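Local structure of pumilio homolog 23 (Arabidopsis thaliana, 5WZK) at residues A312-F315 with K316-L319. The protein binds RNA sequence-specifically, recognising 18S rRNA through pumilio repeats packed into a right-handed superhelix. Sequence-based numbering, arbitrary orientation.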
# COMPACT_ATOMS: atom_id res chain seq x y z
N ALA A 312 6.96 -15.55 19.52
CA ALA A 312 6.18 -16.78 19.36
C ALA A 312 5.46 -17.19 20.64
O ALA A 312 4.25 -17.48 20.56
CB ALA A 312 7.09 -17.89 18.84
N PRO A 313 6.09 -17.23 21.81
CA PRO A 313 5.34 -17.55 23.04
C PRO A 313 4.10 -16.69 23.25
O PRO A 313 3.28 -17.02 24.11
CB PRO A 313 6.37 -17.32 24.15
CG PRO A 313 7.67 -17.58 23.49
CD PRO A 313 7.53 -17.07 22.09
N ARG A 314 3.96 -15.58 22.52
CA ARG A 314 2.88 -14.63 22.74
C ARG A 314 1.89 -14.57 21.58
O ARG A 314 1.10 -13.62 21.50
CB ARG A 314 3.43 -13.22 23.02
CG ARG A 314 4.52 -13.11 24.10
CD ARG A 314 4.09 -13.74 25.44
NE ARG A 314 3.23 -12.90 26.26
CZ ARG A 314 3.68 -12.05 27.19
NH1 ARG A 314 5.00 -11.90 27.39
NH2 ARG A 314 2.82 -11.33 27.90
N PHE A 315 1.92 -15.57 20.68
CA PHE A 315 1.00 -15.56 19.54
C PHE A 315 -0.44 -15.42 20.00
O PHE A 315 -1.21 -14.63 19.43
CB PHE A 315 1.16 -16.84 18.71
CG PHE A 315 2.18 -16.75 17.59
CD1 PHE A 315 3.31 -15.97 17.70
CD2 PHE A 315 2.01 -17.49 16.42
CE1 PHE A 315 4.24 -15.92 16.66
CE2 PHE A 315 2.93 -17.43 15.38
CZ PHE A 315 4.05 -16.65 15.51
N LYS A 316 -0.84 -16.15 21.04
CA LYS A 316 -2.21 -16.05 21.52
C LYS A 316 -2.54 -14.63 21.96
O LYS A 316 -3.66 -14.16 21.76
CB LYS A 316 -2.46 -17.03 22.66
CG LYS A 316 -3.91 -17.13 23.13
CD LYS A 316 -3.99 -17.82 24.48
CE LYS A 316 -5.24 -18.66 24.61
NZ LYS A 316 -6.46 -17.83 24.48
N ASP A 317 -1.57 -13.93 22.56
CA ASP A 317 -1.79 -12.54 22.96
C ASP A 317 -2.06 -11.68 21.74
O ASP A 317 -3.01 -10.87 21.72
CB ASP A 317 -0.58 -12.02 23.73
CG ASP A 317 -0.31 -12.79 25.02
OD1 ASP A 317 -1.16 -12.74 25.94
OD2 ASP A 317 0.75 -13.45 25.10
N LEU A 318 -1.25 -11.85 20.70
CA LEU A 318 -1.32 -10.97 19.54
C LEU A 318 -2.66 -11.09 18.82
O LEU A 318 -3.26 -10.07 18.45
CB LEU A 318 -0.14 -11.27 18.61
CG LEU A 318 1.26 -11.06 19.22
CD1 LEU A 318 2.35 -11.63 18.33
CD2 LEU A 318 1.54 -9.59 19.51
N LEU A 319 -3.16 -12.32 18.63
CA LEU A 319 -4.46 -12.49 17.98
C LEU A 319 -5.58 -11.99 18.88
O LEU A 319 -6.58 -11.42 18.41
CB LEU A 319 -4.70 -13.95 17.63
CG LEU A 319 -3.60 -14.67 16.88
CD1 LEU A 319 -4.01 -16.10 16.63
CD2 LEU A 319 -3.28 -13.98 15.58
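The side chain of R314 curls round OD2 of D317, three residues on, and R314 NE forms a salt bridge with that oxygen at 2.8 Å. OD2 lies at the edge of the guanidinium, almost in its plane, whereas NE approaches from above the carboxylate plane, and the two flat groups stand 71° apart. Bends at chi2 (-53°) and chi3 (-81°) curl the chain and turn NE toward OD2; R314 CD lies alongside the same oxygen, 3.4 Å from D317 OD2. F279 of helix 278-282 makes a cation-pi contact with the same guanidinium and also touches D317. An alanine in place of R314 would probably leave the D317 carboxylate without its charged mate here and strip F279 of its cation.

R314 is also the N-cap residue of helix 315-320. R314 O accepts L318 N at 3.0 Å, an i to i+4 bond that closes the first turn of the helix, and a weak, bent bond from D317 N. One residue on, L319 N reaches F315 O at 3.1 Å in a nearly straight bond. On the buried side F315 CD1 lies 4.5 Å from L318 CD1, a loose apolar touch, while F315, L318 and L319 all pack on V327 of helix 324-337. The contact thus marks a helix start, with an i to i+3 salt bridge at its N-cap, in the all-helical, right-handed superhelix of the pumilio-repeat (PUF) RNA-binding region.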